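Side-chain contacts in acetyltransferase (Sinorhizobium meliloti, PDB 4JXR), which probably transfers an acetyl group from acetyl-CoA to an amine substrate, as a GNAT-family relative of phosphinothricin acetyltransferase: residues A[55-60]-A[109-114]; A[87-92]-A[133-138]. All blocks are in the same frame, centred on the assembly; numbering follows the deposited sequence. Where two conformers were deposited one is given.

Contact 1 (A[55-60]-A[109-114])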
# COMPACT_ATOMS: atom_id res chain seq x y z
N PRO A 55 -11.93 2.33 13.97
CA PRO A 55 -12.76 3.49 14.28
C PRO A 55 -13.04 4.30 13.01
O PRO A 55 -12.17 4.51 12.17
CB PRO A 55 -11.91 4.29 15.26
CG PRO A 55 -10.47 3.93 14.86
CD PRO A 55 -10.57 2.49 14.49
N TYR A 56 -14.26 4.82 12.95
CA TYR A 56 -14.73 5.63 11.82
C TYR A 56 -15.59 6.73 12.45
O TYR A 56 -16.61 6.41 13.11
CB TYR A 56 -15.51 4.74 10.85
CG TYR A 56 -15.72 5.29 9.45
CD1 TYR A 56 -16.15 6.60 9.22
CD2 TYR A 56 -15.52 4.51 8.34
CE1 TYR A 56 -16.38 7.05 7.92
CE2 TYR A 56 -15.75 4.94 7.06
CZ TYR A 56 -16.22 6.23 6.86
OH TYR A 56 -16.49 6.73 5.59
N VAL A 57 -15.16 7.97 12.35
CA VAL A 57 -15.72 9.08 13.09
C VAL A 57 -16.07 10.26 12.19
O VAL A 57 -15.56 10.39 11.07
CB VAL A 57 -14.75 9.50 14.24
CG1 VAL A 57 -14.40 8.32 15.16
CG2 VAL A 57 -13.50 10.10 13.71
N VAL A 58 -16.98 11.07 12.68
CA VAL A 58 -17.37 12.29 12.02
C VAL A 58 -17.17 13.48 12.95
O VAL A 58 -17.21 13.36 14.17
CB VAL A 58 -18.83 12.26 11.53
CG1 VAL A 58 -19.00 11.24 10.41
CG2 VAL A 58 -19.82 11.98 12.66
N ALA A 59 -16.97 14.63 12.31
CA ALA A 59 -16.98 15.94 12.96
C ALA A 59 -18.27 16.67 12.55
O ALA A 59 -18.68 16.60 11.40
CB ALA A 59 -15.79 16.79 12.55
N LEU A 60 -18.86 17.33 13.52
CA LEU A 60 -20.15 17.99 13.35
C LEU A 60 -20.03 19.48 13.54
O LEU A 60 -19.25 19.97 14.35
CB LEU A 60 -21.12 17.52 14.44
CG LEU A 60 -21.30 16.01 14.59
CD1 LEU A 60 -22.32 15.70 15.70
CD2 LEU A 60 -21.66 15.30 13.28
N VAL A 109 -5.68 8.58 16.70
CA VAL A 109 -4.51 8.19 17.46
C VAL A 109 -4.94 7.59 18.79
O VAL A 109 -4.47 6.52 19.20
CB VAL A 109 -3.55 9.35 17.63
CG1 VAL A 109 -2.48 9.04 18.67
CG2 VAL A 109 -2.91 9.74 16.31
N GLY A 110 -5.81 8.27 19.52
CA GLY A 110 -6.25 7.79 20.81
C GLY A 110 -6.98 6.47 20.73
O GLY A 110 -6.72 5.53 21.49
N ARG A 111 -7.93 6.38 19.80
CA ARG A 111 -8.72 5.16 19.62
C ARG A 111 -7.81 4.00 19.31
O ARG A 111 -7.96 2.91 19.87
CB ARG A 111 -9.75 5.34 18.53
CG ARG A 111 -10.91 6.26 18.94
CD ARG A 111 -11.90 5.53 19.83
NE ARG A 111 -12.73 4.56 19.12
CZ ARG A 111 -13.83 4.87 18.44
NH1 ARG A 111 -14.16 6.13 18.22
NH2 ARG A 111 -14.62 3.94 17.97
N CYS A 112 -6.88 4.17 18.35
CA CYS A 112 -6.05 3.06 17.93
C CYS A 112 -5.06 2.70 19.03
O CYS A 112 -4.70 1.53 19.12
CB CYS A 112 -5.42 3.38 16.59
SG CYS A 112 -6.60 3.40 15.22
N THR A 113 -4.64 3.65 19.83
CA THR A 113 -3.83 3.34 21.01
C THR A 113 -4.63 2.45 21.98
O THR A 113 -4.15 1.39 22.40
CB THR A 113 -3.39 4.63 21.71
OG1 THR A 113 -2.58 5.40 20.83
CG2 THR A 113 -2.58 4.35 22.95
N ALA A 114 -5.85 2.85 22.29
CA ALA A 114 -6.70 2.08 23.18
C ALA A 114 -6.98 0.69 22.64
O ALA A 114 -7.06 -0.28 23.42
CB ALA A 114 -8.01 2.82 23.44
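Pro55 and Arg111 bury most of the surface here, the proline ring lying against the arginine side chain where helix 100-115 packs on the start of strand 56-60. Pro55 CB sits over one face of the guanidinium, 3.8 Å from Arg111 CZ and almost above the centre of the group. Proline suits the place: its rigid ring presents a compact wall of methylene groups to a flat cation whose N-H groups all point outward in its plane, leaving the faces to apolar contacts. The ring also reaches the root of the same side chain, Pro55 CG lying 4.0 Å from Arg111 CB. Both contacts are possible because the arginine chain is bent at chi2 (-78°) and chi3 (-73°) and curls back beside the proline. The same CG also meets Cys112 SG at 3.9 Å, a weakly polar sulfur that packs among apolar groups, here Pro55 and Ala72. Further along the strand, Val57 CG1, in the conformer given, touches Arg111 NH1 obliquely at 3.8 Å. The charge is answered outside the two segments: Arg111 NH1 forms salt bridges with Glu107, one helical turn earlier, and with Asp8 of strand 5-8. The chemistry thus divides the guanidinium between two tasks, with carboxylates engaging NH1 and a hydrocarbon covering one face, so that a charged residue can lie against largely buried side chains on the face of the sheet.

Contact 2 (A[87-92]-A[133-138]); sequences DSIYLS and ALHRAL
In the GNAT fold, strand 84-91 and helix 129-137 both contribute to the acetyl-CoA site, and here a buried His-carboxylate hydrogen bond ties them together. Their short segments run at 124° to each other with axes 12.1 Å apart, a gap that side chains from both elements bridge together. CD1 of Ile89, an acetyl-CoA-binding residue, meets Leu134 CD2 tip to tip at 4.1 Å. Branched aliphatic residues suit this spot because their ends supply methyl groups that pack without polar partners. Leu134 also lies near Gly101 of the cofactor site and touches Lys102 of helix 100-115. Beside this apolar pair stand Asp87 and His135. The aspartate CG lies between its own backbone N and carbonyl carbon, which turns the carboxylate toward the helix. Histidine suits the other end because its two ring nitrogens can serve two partners: ND1 bonds to the carbonyl oxygen of Ser131, one turn back, fixing the ring's rotation, while Phe140 packs edge-to-face with it. The carboxylate and ring planes are 37° apart, yet the acceptor stays close to the imidazole plane. His135 NE2 donates to the syn lone pair of Asp87 OD2 over 2.6 Å, nearly straight at 168°.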
# COMPACT_ATOMS: atom_id res chain seq x y z
N ASP A 87 -4.22 6.26 8.70
CA ASP A 87 -5.30 7.21 8.88
C ASP A 87 -5.72 7.86 7.59
O ASP A 87 -4.88 8.14 6.73
CB ASP A 87 -4.91 8.36 9.87
CG ASP A 87 -3.82 9.24 9.42
OD1 ASP A 87 -2.61 8.81 9.55
OD2 ASP A 87 -4.11 10.40 9.05
N SER A 88 -7.01 8.16 7.50
CA SER A 88 -7.61 8.92 6.41
C SER A 88 -8.49 9.98 7.01
O SER A 88 -9.27 9.71 7.91
CB SER A 88 -8.48 8.02 5.56
OG SER A 88 -7.70 7.03 4.87
N ILE A 89 -8.35 11.23 6.57
CA ILE A 89 -9.06 12.38 7.10
C ILE A 89 -9.55 13.22 5.95
O ILE A 89 -8.77 13.60 5.09
CB ILE A 89 -8.16 13.24 7.98
CG1 ILE A 89 -7.50 12.45 9.09
CG2 ILE A 89 -8.95 14.43 8.55
CD1 ILE A 89 -6.44 13.25 9.76
N TYR A 90 -10.84 13.58 5.95
CA TYR A 90 -11.44 14.43 4.91
C TYR A 90 -12.31 15.48 5.56
O TYR A 90 -13.27 15.17 6.24
CB TYR A 90 -12.25 13.60 3.92
CG TYR A 90 -11.35 12.66 3.14
CD1 TYR A 90 -10.74 13.09 2.00
CD2 TYR A 90 -11.14 11.36 3.53
CE1 TYR A 90 -9.86 12.27 1.31
CE2 TYR A 90 -10.24 10.53 2.83
CZ TYR A 90 -9.61 11.03 1.75
OH TYR A 90 -8.73 10.22 1.05
N LEU A 91 -11.99 16.74 5.30
CA LEU A 91 -12.75 17.88 5.78
C LEU A 91 -13.44 18.57 4.63
O LEU A 91 -12.82 18.83 3.61
CB LEU A 91 -11.79 18.89 6.39
CG LEU A 91 -11.05 18.44 7.60
CD1 LEU A 91 -10.09 19.51 8.09
CD2 LEU A 91 -11.97 18.02 8.71
N SER A 92 -14.69 18.94 4.81
CA SER A 92 -15.36 19.84 3.87
C SER A 92 -14.63 21.17 3.90
O SER A 92 -13.99 21.56 4.90
CB SER A 92 -16.79 20.02 4.25
OG SER A 92 -16.95 20.69 5.45
N ALA A 133 2.00 18.95 7.86
CA ALA A 133 2.12 19.72 9.10
C ALA A 133 1.09 19.25 10.14
O ALA A 133 1.39 19.22 11.32
CB ALA A 133 1.97 21.20 8.82
N LEU A 134 -0.13 18.97 9.71
CA LEU A 134 -1.13 18.42 10.62
C LEU A 134 -0.63 17.17 11.32
O LEU A 134 -0.74 17.00 12.51
CB LEU A 134 -2.42 18.11 9.82
CG LEU A 134 -3.46 17.27 10.59
CD1 LEU A 134 -3.95 17.95 11.85
CD2 LEU A 134 -4.60 16.90 9.65
N HIS A 135 -0.07 16.27 10.50
CA HIS A 135 0.44 15.02 11.06
C HIS A 135 1.65 15.28 11.95
O HIS A 135 1.76 14.69 13.02
CB HIS A 135 0.74 14.03 9.96
CG HIS A 135 -0.50 13.44 9.34
ND1 HIS A 135 -1.26 14.08 8.39
CD2 HIS A 135 -1.14 12.30 9.59
CE1 HIS A 135 -2.32 13.32 8.10
NE2 HIS A 135 -2.26 12.22 8.82
N ARG A 136 2.57 16.16 11.55
CA ARG A 136 3.72 16.48 12.38
C ARG A 136 3.27 16.97 13.75
O ARG A 136 3.85 16.58 14.76
CB ARG A 136 4.59 17.55 11.69
CG ARG A 136 5.86 17.86 12.45
CD ARG A 136 6.91 16.78 12.22
NE ARG A 136 8.04 16.90 13.10
CZ ARG A 136 8.18 16.21 14.21
NH1 ARG A 136 7.34 15.22 14.53
NH2 ARG A 136 9.21 16.49 15.01
N ALA A 137 2.24 17.79 13.79
CA ALA A 137 1.73 18.33 15.03
C ALA A 137 1.22 17.28 15.98
O ALA A 137 1.18 17.51 17.19
CB ALA A 137 0.61 19.33 14.76
N LEU A 138 0.83 16.12 15.46
CA LEU A 138 0.35 14.97 16.22
C LEU A 138 1.45 13.95 16.43
O LEU A 138 1.17 12.84 16.85
CB LEU A 138 -0.89 14.33 15.53
CG LEU A 138 -2.28 14.75 15.99
CD1 LEU A 138 -2.52 14.25 17.40
CD2 LEU A 138 -2.39 16.24 15.95

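Contacts 1 and 2 have centres 12 Å apart and nearest atoms about 5 Å apart, without touching. Both join a helix to the same mixed sheet: contact 1 uses strand 56-60 and helix 100-115, contact 2 uses strand 84-91 and helix 129-137, with strand 66-74 between the two strands. Along the chain the segments alternate, strand, strand, helix, helix, so the two connections cross. Helix 100-115 follows strand 84-91 directly and reaches back to strand 56-60. Each helix thus packs on a strand that precedes it in the chain, and contact 2 includes Ile89 of the acetyl-CoA site, whose side chain is about 8 Å from that of Val57 in contact 1.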